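PDB 4YWO: mercuric reductase from Metallosphaera sedula, which probably catalyses the NADPH-dependent reduction of mercuric ions to elemental mercury, using FAD as its cofactor. Local coordinates for residues V42-G47 and G118-I123; P269-G274 and G286-D291; D292-D297 and S322-N327; A30-N35 and S109-E114. One frame throughout, in Å; residues are numbered along the deposited sequence.

Contact 1 (V42-G47 and G118-I123); sequences VLIGKG and GEARFI. With FAD (flavin-adenine dinucleotide), chain B.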
# COMPACT_ATOMS: atom_id res chain seq x y z
N VAL A 42 18.56 -32.00 9.81
CA VAL A 42 18.42 -32.03 11.22
C VAL A 42 18.21 -30.54 11.60
O VAL A 42 18.95 -29.68 11.14
CB VAL A 42 19.68 -32.55 11.93
CG1 VAL A 42 19.46 -32.51 13.41
CG2 VAL A 42 20.04 -33.94 11.46
N LEU A 43 17.22 -30.27 12.41
CA LEU A 43 16.89 -28.88 12.84
C LEU A 43 16.98 -28.82 14.33
O LEU A 43 16.28 -29.61 15.07
CB LEU A 43 15.46 -28.54 12.36
CG LEU A 43 14.92 -27.16 12.80
CD1 LEU A 43 15.74 -26.07 12.20
CD2 LEU A 43 13.49 -27.05 12.32
N ILE A 44 17.91 -28.00 14.84
CA ILE A 44 18.15 -27.96 16.24
C ILE A 44 17.82 -26.61 16.77
O ILE A 44 18.35 -25.64 16.26
CB ILE A 44 19.65 -28.23 16.51
CG1 ILE A 44 20.09 -29.50 15.87
CG2 ILE A 44 19.94 -28.26 18.05
CD1 ILE A 44 21.59 -29.81 15.76
N GLY A 45 16.98 -26.46 17.80
CA GLY A 45 16.69 -25.22 18.35
C GLY A 45 16.36 -25.27 19.82
O GLY A 45 16.06 -26.34 20.36
N LYS A 46 16.40 -24.13 20.45
CA LYS A 46 15.84 -24.12 21.79
C LYS A 46 14.87 -23.02 21.92
O LYS A 46 14.86 -22.13 21.11
CB LYS A 46 16.97 -24.05 22.75
CG LYS A 46 17.67 -22.75 22.69
CD LYS A 46 18.85 -22.83 23.58
CE LYS A 46 19.72 -21.68 23.29
NZ LYS A 46 19.26 -20.58 24.12
N GLY A 47 14.06 -23.04 22.93
CA GLY A 47 13.12 -21.95 23.05
C GLY A 47 11.86 -22.24 22.23
O GLY A 47 11.63 -23.35 21.68
N GLY A 118 17.26 -28.28 21.99
CA GLY A 118 18.38 -28.10 22.87
C GLY A 118 19.36 -27.08 22.36
O GLY A 118 19.24 -26.63 21.23
N GLU A 119 20.35 -26.73 23.20
CA GLU A 119 21.38 -25.75 22.89
C GLU A 119 22.51 -26.49 22.16
O GLU A 119 23.11 -27.44 22.76
CB GLU A 119 21.87 -25.02 24.11
CG GLU A 119 22.95 -24.05 23.83
CD GLU A 119 23.44 -23.24 24.97
OE1 GLU A 119 22.91 -22.12 25.15
OE2 GLU A 119 24.36 -23.73 25.67
N ALA A 120 22.78 -26.12 20.91
CA ALA A 120 23.91 -26.62 20.12
C ALA A 120 25.13 -25.77 20.32
O ALA A 120 25.07 -24.51 20.38
CB ALA A 120 23.59 -26.72 18.65
N ARG A 121 26.34 -26.42 20.37
CA ARG A 121 27.63 -25.73 20.33
C ARG A 121 28.59 -26.52 19.47
O ARG A 121 28.55 -27.75 19.54
CB ARG A 121 28.26 -25.65 21.75
CG ARG A 121 27.45 -24.78 22.70
CD ARG A 121 28.05 -24.69 24.09
NE ARG A 121 27.33 -23.63 24.81
CZ ARG A 121 27.76 -22.39 24.94
NH1 ARG A 121 28.92 -21.99 24.47
NH2 ARG A 121 27.00 -21.53 25.61
N PHE A 122 29.39 -25.82 18.68
CA PHE A 122 30.34 -26.47 17.81
C PHE A 122 31.48 -27.09 18.65
O PHE A 122 31.96 -26.41 19.58
CB PHE A 122 30.91 -25.61 16.74
CG PHE A 122 29.88 -25.36 15.62
CD1 PHE A 122 29.02 -24.31 15.76
CD2 PHE A 122 29.83 -26.13 14.57
CE1 PHE A 122 28.07 -24.08 14.76
CE2 PHE A 122 28.82 -25.97 13.57
CZ PHE A 122 27.96 -24.92 13.74
N ILE A 123 31.82 -28.30 18.24
CA ILE A 123 33.03 -28.98 18.82
C ILE A 123 34.07 -29.34 17.78
O ILE A 123 35.20 -29.81 18.17
CB ILE A 123 32.57 -30.21 19.64
CG1 ILE A 123 31.85 -31.25 18.80
CG2 ILE A 123 31.75 -29.80 20.88
CD1 ILE A 123 31.28 -32.50 19.52
PA FAD B . 15.63 -16.05 15.62
O1A FAD B . 14.21 -16.20 15.14
O2A FAD B . 15.91 -15.51 17.00
O5B FAD B . 16.36 -17.49 15.49
C5B FAD B . 17.08 -18.04 16.59
C4B FAD B . 16.36 -19.27 17.10
O4B FAD B . 17.26 -20.38 17.16
C3B FAD B . 15.81 -19.05 18.51
O3B FAD B . 14.39 -19.21 18.51
C2B FAD B . 16.45 -20.11 19.38
O2B FAD B . 15.45 -20.95 19.95
C1B FAD B . 17.36 -20.92 18.47
N9A FAD B . 18.76 -20.83 18.95
C8A FAD B . 19.43 -19.70 19.22
N7A FAD B . 20.70 -19.96 19.64
C5A FAD B . 20.85 -21.30 19.65
C6A FAD B . 21.94 -22.24 19.99
N6A FAD B . 23.14 -21.80 20.41
N1A FAD B . 21.68 -23.57 19.86
C2A FAD B . 20.49 -24.02 19.44
N3A FAD B . 19.46 -23.22 19.11
C4A FAD B . 19.57 -21.87 19.20
N1 FAD B . 11.26 -7.62 11.69
C2 FAD B . 10.45 -7.26 10.67
O2 FAD B . 10.80 -7.53 9.50
N3 FAD B . 9.28 -6.61 10.85
C4 FAD B . 8.83 -6.28 12.07
O4 FAD B . 7.74 -5.68 12.21
C4X FAD B . 9.66 -6.64 13.25
N5 FAD B . 9.28 -6.34 14.51
C5X FAD B . 10.05 -6.69 15.56
C6 FAD B . 9.64 -6.37 16.85
C7 FAD B . 10.43 -6.72 17.94
C7M FAD B . 9.98 -6.37 19.34
C8 FAD B . 11.72 -7.43 17.73
C8M FAD B . 12.57 -7.80 18.92
C9 FAD B . 12.13 -7.75 16.45
C9A FAD B . 11.34 -7.40 15.36
N10 FAD B . 11.76 -7.72 14.05
C10 FAD B . 10.93 -7.35 12.97
C1' FAD B . 13.02 -8.42 13.81
C2' FAD B . 12.74 -9.89 13.51
O2' FAD B . 11.91 -10.43 14.54
C3' FAD B . 14.04 -10.69 13.44
O3' FAD B . 14.94 -10.05 12.52
C4' FAD B . 13.77 -12.11 12.97
O4' FAD B . 13.03 -12.81 13.98
C5' FAD B . 15.08 -12.85 12.70
O5' FAD B . 14.86 -14.26 12.81
P FAD B . 16.11 -15.26 12.98
O1P FAD B . 15.63 -16.66 12.70
O2P FAD B . 17.28 -14.70 12.22
O3P FAD B . 16.44 -15.15 14.56
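K46 and E119 run alongside one another in the same direction, next to the adenosine of the FAD. The first torsion of K46 (chi1 68°) sets CG between the backbone N and the carbonyl carbon, which leads the chain past the adenine. Its CB rests 3.8 Å from G118 O, and CG comes near O2B and N3A of the FAD. K46 CD then runs along E119 CB at 3.8 Å. Further out, K46 CE approaches C5A of the adenine and, at 3.7 Å, E119 OE1. NZ ends 4.1 Å from the same E119 OE1, near enough for attraction but beyond a salt bridge. E119 makes its salt bridge with R121, whose NE donates to OE2. A long lysine suits this partly exposed place: its methylenes give apolar contact while NZ lies beside the exposed E119.

G118 N donates to G45 O at 2.8 Å. A120 N donates to N1A of the adenine at 3.0 Å, A120 O takes a weak bond from N6A, and the small A120 CB fits between N1A and I44 CG2, 4.0 Å from the latter. Adenine held between the end of strand 42-45 and the backbone of A120 in strand 120-124 fits the FAD-binding Rossmann fold.

Contact 2 (P269-G274 and G286-D291); sequences PNVDLG and GGIKVD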
# COMPACT_ATOMS: atom_id res chain seq x y z
N PRO A 269 23.96 -10.29 18.27
CA PRO A 269 23.83 -11.61 17.69
C PRO A 269 24.17 -12.71 18.67
O PRO A 269 25.06 -12.57 19.50
CB PRO A 269 24.88 -11.57 16.59
CG PRO A 269 24.91 -10.13 16.13
CD PRO A 269 24.70 -9.38 17.37
N ASN A 270 23.47 -13.82 18.54
CA ASN A 270 23.67 -15.01 19.41
C ASN A 270 24.81 -15.86 18.87
O ASN A 270 24.59 -16.76 18.15
CB ASN A 270 22.40 -15.81 19.47
CG ASN A 270 21.29 -15.12 20.31
OD1 ASN A 270 21.60 -14.35 21.25
ND2 ASN A 270 20.02 -15.40 19.97
N VAL A 271 26.04 -15.55 19.30
CA VAL A 271 27.22 -16.15 18.72
C VAL A 271 28.04 -16.93 19.78
O VAL A 271 29.15 -17.30 19.49
CB VAL A 271 28.12 -15.13 17.97
CG1 VAL A 271 27.40 -14.54 16.79
CG2 VAL A 271 28.60 -14.01 18.88
N ASP A 272 27.44 -17.22 20.88
CA ASP A 272 28.10 -18.04 21.94
C ASP A 272 27.87 -19.53 21.62
O ASP A 272 27.03 -20.21 22.24
CB ASP A 272 27.55 -17.62 23.31
CG ASP A 272 28.25 -18.40 24.47
OD1 ASP A 272 29.29 -19.05 24.20
OD2 ASP A 272 27.71 -18.44 25.58
N LEU A 273 28.58 -20.00 20.61
CA LEU A 273 28.31 -21.26 19.93
C LEU A 273 29.52 -22.13 19.75
O LEU A 273 29.52 -23.08 18.96
CB LEU A 273 27.77 -20.98 18.46
CG LEU A 273 26.54 -20.10 18.34
CD1 LEU A 273 26.20 -19.80 16.90
CD2 LEU A 273 25.35 -20.77 19.04
N GLY A 274 30.63 -21.78 20.44
CA GLY A 274 31.86 -22.52 20.14
C GLY A 274 32.44 -22.35 18.76
O GLY A 274 33.03 -23.25 18.21
N GLY A 286 30.08 -7.93 15.51
CA GLY A 286 29.82 -8.96 16.50
C GLY A 286 28.92 -10.08 15.99
O GLY A 286 28.60 -10.99 16.79
N GLY A 287 28.59 -10.05 14.70
CA GLY A 287 27.89 -11.18 14.08
C GLY A 287 28.83 -12.15 13.38
O GLY A 287 30.07 -11.94 13.38
N ILE A 288 28.29 -13.22 12.88
CA ILE A 288 29.08 -14.19 12.10
C ILE A 288 29.55 -13.55 10.84
O ILE A 288 28.75 -13.00 10.03
CB ILE A 288 28.36 -15.52 11.89
CG1 ILE A 288 28.15 -16.17 13.29
CG2 ILE A 288 29.11 -16.45 10.96
CD1 ILE A 288 27.36 -17.43 13.28
N LYS A 289 30.85 -13.67 10.61
CA LYS A 289 31.50 -13.23 9.33
C LYS A 289 31.26 -14.14 8.23
O LYS A 289 31.58 -15.35 8.25
CB LYS A 289 33.00 -13.10 9.56
CG LYS A 289 33.75 -12.50 8.34
CD LYS A 289 35.14 -12.17 8.91
CE LYS A 289 35.96 -11.28 8.02
NZ LYS A 289 36.03 -11.80 6.63
N VAL A 290 30.60 -13.60 7.17
CA VAL A 290 30.26 -14.34 5.97
C VAL A 290 30.57 -13.54 4.70
O VAL A 290 30.68 -12.30 4.78
CB VAL A 290 28.76 -14.81 5.82
CG1 VAL A 290 28.38 -15.80 6.92
CG2 VAL A 290 27.79 -13.59 5.77
N ASP A 291 30.74 -14.27 3.61
CA ASP A 291 30.85 -13.59 2.29
C ASP A 291 29.46 -13.27 1.74
O ASP A 291 28.50 -13.52 2.42
CB ASP A 291 31.72 -14.40 1.34
CG ASP A 291 31.13 -15.69 0.95
OD1 ASP A 291 29.92 -15.93 1.13
OD2 ASP A 291 31.89 -16.58 0.40
O HOH W 1 27.77 -10.51 19.52
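The carbonyl oxygen G286 O is the atom round which P269 and V271 gather. A water donates a hydrogen bond to it at 2.9 Å, and the same water gives a longer, weak one to P269 O, bridging the two backbones. Carbons of P269 and V271 also pack on this oxygen: P269 CB lies 3.8 Å from G286 O, and V271 CG2 comes to 3.7 Å. V271 CG1 is near it too, both branches of the valine straddling the oxygen. The first torsion of V271 (chi1 -64°) puts CG1 beside the backbone N, where it can also meet I288 CG1 at 3.9 Å as the two side chains pass alongside each other, running opposite ways.

Both segments belong to the long connection between strands 267-269 and 301-303, the latter the outermost strand of the parallel sheet of the FAD domain. The 269-274 course is bent by inverse gamma turns centred on N270 and D272. P269, V271 and L273 are directed at the second segment, while N270 turns away and bonds S147.

Glycines suit the other side. G286 has a positive phi (84°), at which a side chain would press on the preceding carbonyl, and P269 CG packs on G287 CA at 3.8 Å. The compact, puckered proline ring sets CB and CG against G286 O and G287 CA. Deeper in, L273 CD1 is 4.5 Å from I288 CD1, a loose touch between the methyl ends; L273 also touches the FAD, and I288 rests on I142 and A303.

Contact 3 (D292-D297 and S322-N327); sequences DELRTD and SIATEN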
# COMPACT_ATOMS: atom_id res chain seq x y z
N ASP A 292 29.33 -12.67 0.57
CA ASP A 292 27.97 -12.41 0.01
C ASP A 292 27.12 -13.59 -0.28
O ASP A 292 25.95 -13.41 -0.47
CB ASP A 292 28.11 -11.77 -1.39
CG ASP A 292 28.64 -10.46 -1.36
OD1 ASP A 292 28.80 -9.93 -0.24
OD2 ASP A 292 28.88 -9.93 -2.47
N GLU A 293 27.67 -14.82 -0.34
CA GLU A 293 26.94 -16.02 -0.58
C GLU A 293 26.56 -16.76 0.79
O GLU A 293 26.02 -17.88 0.72
CB GLU A 293 27.79 -16.98 -1.48
CG GLU A 293 28.12 -16.27 -2.79
CD GLU A 293 29.07 -17.06 -3.72
OE1 GLU A 293 29.35 -18.23 -3.41
OE2 GLU A 293 29.47 -16.47 -4.78
N LEU A 294 26.85 -16.02 1.83
CA LEU A 294 26.43 -16.34 3.22
C LEU A 294 27.34 -17.43 3.80
O LEU A 294 26.99 -18.13 4.78
CB LEU A 294 24.97 -16.80 3.28
CG LEU A 294 24.03 -15.66 2.77
CD1 LEU A 294 22.57 -16.04 2.79
CD2 LEU A 294 24.27 -14.40 3.59
N ARG A 295 28.44 -17.64 3.13
CA ARG A 295 29.42 -18.69 3.55
C ARG A 295 30.41 -18.16 4.52
O ARG A 295 31.00 -17.06 4.37
CB ARG A 295 30.13 -19.21 2.27
CG ARG A 295 30.90 -20.52 2.43
CD ARG A 295 31.59 -20.89 1.06
NE ARG A 295 30.55 -21.06 0.00
CZ ARG A 295 30.24 -20.17 -1.00
NH1 ARG A 295 30.87 -19.01 -1.13
NH2 ARG A 295 29.29 -20.45 -1.86
N THR A 296 30.69 -18.90 5.62
CA THR A 296 31.64 -18.45 6.61
C THR A 296 33.10 -18.79 6.13
O THR A 296 33.26 -19.38 5.08
CB THR A 296 31.46 -19.19 8.00
OG1 THR A 296 31.76 -20.60 7.92
CG2 THR A 296 30.03 -19.00 8.56
N ASP A 297 34.05 -18.56 7.00
CA ASP A 297 35.48 -19.05 6.76
C ASP A 297 35.63 -20.56 6.69
O ASP A 297 36.57 -21.05 6.02
CB ASP A 297 36.42 -18.43 7.78
CG ASP A 297 36.53 -16.92 7.58
OD1 ASP A 297 37.27 -16.53 6.66
OD2 ASP A 297 35.91 -16.12 8.26
N SER A 322 16.86 -19.42 3.04
CA SER A 322 16.74 -20.10 1.78
C SER A 322 17.96 -20.10 0.94
O SER A 322 18.29 -21.17 0.37
CB SER A 322 15.56 -19.50 0.89
OG SER A 322 14.30 -19.64 1.57
N ILE A 323 18.61 -18.97 0.78
CA ILE A 323 19.75 -18.84 -0.11
C ILE A 323 20.96 -19.64 0.48
O ILE A 323 21.68 -20.38 -0.22
CB ILE A 323 20.16 -17.43 -0.28
CG1 ILE A 323 19.14 -16.75 -1.19
CG2 ILE A 323 21.50 -17.28 -0.96
CD1 ILE A 323 19.44 -15.28 -1.30
N ALA A 324 21.11 -19.55 1.78
CA ALA A 324 22.28 -20.22 2.45
C ALA A 324 22.14 -21.70 2.21
O ALA A 324 23.17 -22.36 1.89
CB ALA A 324 22.31 -19.90 3.93
N THR A 325 20.93 -22.21 2.33
CA THR A 325 20.64 -23.62 2.19
C THR A 325 20.92 -24.06 0.73
O THR A 325 21.57 -25.08 0.45
CB THR A 325 19.32 -23.97 2.70
OG1 THR A 325 19.20 -23.67 4.08
CG2 THR A 325 18.89 -25.39 2.43
N GLU A 326 20.38 -23.30 -0.22
CA GLU A 326 20.61 -23.65 -1.61
C GLU A 326 22.05 -23.61 -1.91
O GLU A 326 22.57 -24.56 -2.65
CB GLU A 326 19.78 -22.69 -2.52
CG GLU A 326 19.95 -23.06 -3.96
CD GLU A 326 19.02 -22.31 -4.88
OE1 GLU A 326 18.28 -21.42 -4.41
OE2 GLU A 326 19.12 -22.57 -6.10
N ASN A 327 22.81 -22.60 -1.47
CA ASN A 327 24.26 -22.54 -1.78
C ASN A 327 24.98 -23.75 -1.12
O ASN A 327 25.87 -24.43 -1.72
CB ASN A 327 24.92 -21.31 -1.31
CG ASN A 327 24.49 -20.03 -2.14
OD1 ASN A 327 23.97 -20.18 -3.20
ND2 ASN A 327 24.84 -18.88 -1.70
O HOH W 2 28.10 -22.97 -2.86
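The amide of N327 faces the backbone carbonyl of E293, and E293 O lies only 3° out of the N327 amide plane. ND2 meets that oxygen on a lone pair, in the plane of the carbonyl, at 2.9 Å. The guanidinium of R295 has E293 CD at its edge, in plane, and grips one carboxylate oxygen with two nitrogens. R295 NH2 reaches E293 OE1 at 2.7 Å, nearly along the C-O direction, whereas NH1 comes to E293 OE1 from above the carboxylate plane at 2.8 Å. That oxygen is also bonded by H333 ND1, and R295 NH1 has a second acid in D291, so the carboxylate and guanidinium are both held in a small charged network. A water extends it to the helix, accepting from R295 NH2 and donating to N327 O.

Helix 314-330, which carries N327, packs here against the loop that leads into strand 301-303 of the parallel FAD-domain sheet. Asparagine suits its turn of the helix because its amide can give and take at once: OD1 bonds S332 OG, its strongest polar partner, while ND2 also serves K334 O.

One helical turn earlier the contact is apolar. L294, with CG beside its backbone N (chi1 -61°), sends CD1 onto the helix surface, 4.0 Å from A324 CB and 4.1 Å from I323 CG2. The small alanine lets the leucine close on the helix backbone, CD1 lying 3.9 Å from A324 N. A324 also touches Y302 of strand 301-303.

Contact 4 (A30-N35 and S109-E114); sequences AMIKAN and SYYDVE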
# COMPACT_ATOMS: atom_id res chain seq x y z
N ALA A 30 15.35 -22.37 5.89
CA ALA A 30 16.32 -23.37 5.51
C ALA A 30 15.72 -24.74 5.48
O ALA A 30 16.07 -25.52 4.59
CB ALA A 30 17.52 -23.29 6.49
N MET A 31 14.88 -25.10 6.43
CA MET A 31 14.30 -26.40 6.53
C MET A 31 13.46 -26.66 5.28
O MET A 31 13.46 -27.79 4.70
CB MET A 31 13.47 -26.56 7.72
CG MET A 31 12.82 -27.93 7.81
SD MET A 31 11.37 -27.92 8.85
CE MET A 31 10.20 -26.69 8.28
N ILE A 32 12.74 -25.65 4.92
CA ILE A 32 11.79 -25.78 3.77
C ILE A 32 12.57 -25.95 2.47
O ILE A 32 12.29 -26.89 1.70
CB ILE A 32 10.83 -24.61 3.70
CG1 ILE A 32 9.96 -24.68 4.91
CG2 ILE A 32 10.06 -24.66 2.33
CD1 ILE A 32 9.09 -23.46 5.07
N LYS A 33 13.56 -25.10 2.26
CA LYS A 33 14.43 -25.20 1.14
C LYS A 33 15.11 -26.53 1.06
O LYS A 33 15.30 -27.06 -0.04
CB LYS A 33 15.43 -24.14 1.10
CG LYS A 33 16.33 -24.16 -0.10
CD LYS A 33 15.44 -24.04 -1.35
CE LYS A 33 16.15 -23.18 -2.38
NZ LYS A 33 15.25 -22.62 -3.45
N ALA A 34 15.56 -27.04 2.19
CA ALA A 34 16.23 -28.34 2.17
C ALA A 34 15.27 -29.47 1.64
O ALA A 34 15.69 -30.28 0.77
CB ALA A 34 16.73 -28.68 3.59
N ASN A 35 14.05 -29.48 2.12
CA ASN A 35 13.01 -30.42 1.66
C ASN A 35 12.78 -30.31 0.17
O ASN A 35 12.65 -31.34 -0.51
CB ASN A 35 11.69 -30.22 2.42
CG ASN A 35 11.60 -31.01 3.66
OD1 ASN A 35 10.82 -31.91 3.72
ND2 ASN A 35 12.36 -30.68 4.69
N SER A 109 5.10 -31.06 10.96
CA SER A 109 4.40 -32.30 10.51
C SER A 109 4.39 -32.46 9.01
O SER A 109 4.52 -33.54 8.53
CB SER A 109 2.93 -32.34 10.92
OG SER A 109 2.78 -32.07 12.27
N TYR A 110 4.20 -31.38 8.28
CA TYR A 110 4.14 -31.41 6.85
C TYR A 110 5.49 -31.68 6.17
O TYR A 110 5.57 -32.41 5.22
CB TYR A 110 3.52 -30.11 6.32
CG TYR A 110 3.41 -30.23 4.85
CD1 TYR A 110 2.57 -31.20 4.29
CD2 TYR A 110 4.20 -29.46 4.02
CE1 TYR A 110 2.52 -31.37 2.93
CE2 TYR A 110 4.15 -29.62 2.65
CZ TYR A 110 3.30 -30.58 2.13
OH TYR A 110 3.25 -30.73 0.79
N TYR A 111 6.56 -31.07 6.65
CA TYR A 111 7.84 -31.23 5.99
C TYR A 111 8.59 -32.34 6.71
O TYR A 111 8.21 -32.80 7.77
CB TYR A 111 8.63 -29.93 6.03
CG TYR A 111 8.13 -28.90 5.12
CD1 TYR A 111 8.44 -28.94 3.76
CD2 TYR A 111 7.30 -27.91 5.57
CE1 TYR A 111 8.00 -28.02 2.92
CE2 TYR A 111 6.83 -26.95 4.70
CZ TYR A 111 7.15 -27.03 3.39
OH TYR A 111 6.74 -26.15 2.50
N ASP A 112 9.67 -32.82 6.09
CA ASP A 112 10.41 -33.95 6.63
C ASP A 112 11.71 -33.35 7.39
O ASP A 112 12.48 -32.67 6.79
CB ASP A 112 10.87 -34.79 5.41
CG ASP A 112 11.42 -36.12 5.79
OD1 ASP A 112 11.03 -36.69 6.83
OD2 ASP A 112 12.26 -36.62 5.01
N VAL A 113 11.90 -33.71 8.61
CA VAL A 113 12.91 -33.05 9.48
C VAL A 113 13.16 -33.85 10.72
O VAL A 113 12.26 -34.45 11.26
CB VAL A 113 12.41 -31.62 9.85
CG1 VAL A 113 11.06 -31.65 10.52
CG2 VAL A 113 13.36 -30.92 10.86
N GLU A 114 14.39 -33.94 11.18
CA GLU A 114 14.66 -34.49 12.45
C GLU A 114 14.84 -33.32 13.38
O GLU A 114 15.84 -32.62 13.30
CB GLU A 114 15.96 -35.30 12.37
CG GLU A 114 16.54 -35.75 13.69
CD GLU A 114 17.74 -36.67 13.44
OE1 GLU A 114 17.98 -37.02 12.27
OE2 GLU A 114 18.44 -37.02 14.39
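With chi1 at -89° and chi2 at -111°, N35 swings its amide out from the helix until the group lies alongside the backbone of D112. Y111, its CG beside the backbone N (chi1 -74°), turns its ring back toward the same helix. D112 N donates to N35 OD1 at 2.8 Å, in a nearly straight bond, and N35 ND2 returns one to D112 O at 2.9 Å. The asparagine thus satisfies both polar backbone atoms of a single residue, much as a neighbouring strand would. ND2 also donates to M31 O, at 3.1 Å, a carbonyl that N35 N reaches from the opposite face as part of the helix.

The Y111 ring is sandwiched. I32 CG1 sits over one face in a CH-pi contact, 4.1 Å from the Y111 ring centroid, and Y110 CD2 lies over the centre of the other. I32 CG2 extends along to Y111 OH at 3.6 Å, and N35 OD1 lies at the ring's edge. A long branched isoleucine suits this place, because its two arms span the ring from face to hydroxyl. M31 SD rests 4.0 Å from V113 CB, the two side chains meeting at about a right angle, and a bend at the thioether turns M31 CE toward Y111 CD2, at 4.2 Å.

Helix 25-36, the helix after the first strand of the Rossmann fold, is joined in this way to the chain leaving helix 87-110 for strand 114-117. The chemistry implies a directional join: the two hydrogen bonds of the N35 amide hold the N-H and C=O of the exposed D112, and the CH-pi and apolar contacts add buried area beside them.

In the fold
All four contacts belong to the FAD-binding part of the chain, and contact 1 holds the adenine end of the cofactor. Contact 2 lies about 14 Å from it, centre to centre, and touches it directly: F122 N lies 2.8 Å from L273 O, probably as a hydrogen bond, and R121 NH1 makes a salt bridge with D272 OD1. Contact 4 adjoins contact 1 through the parallel sheet, with L43 N 2.9 Å from E114 O. Contacts 2 and 3 follow one another along the same loop, I288 packing on T296. Helix 314-330 of contact 3 lies against helix 25-36 of contact 4, T325 touching A30 and A34. Contacts 3 and 4 stand back from the FAD: the side chains of L294 and M31 are each about 11 Å from the FAD.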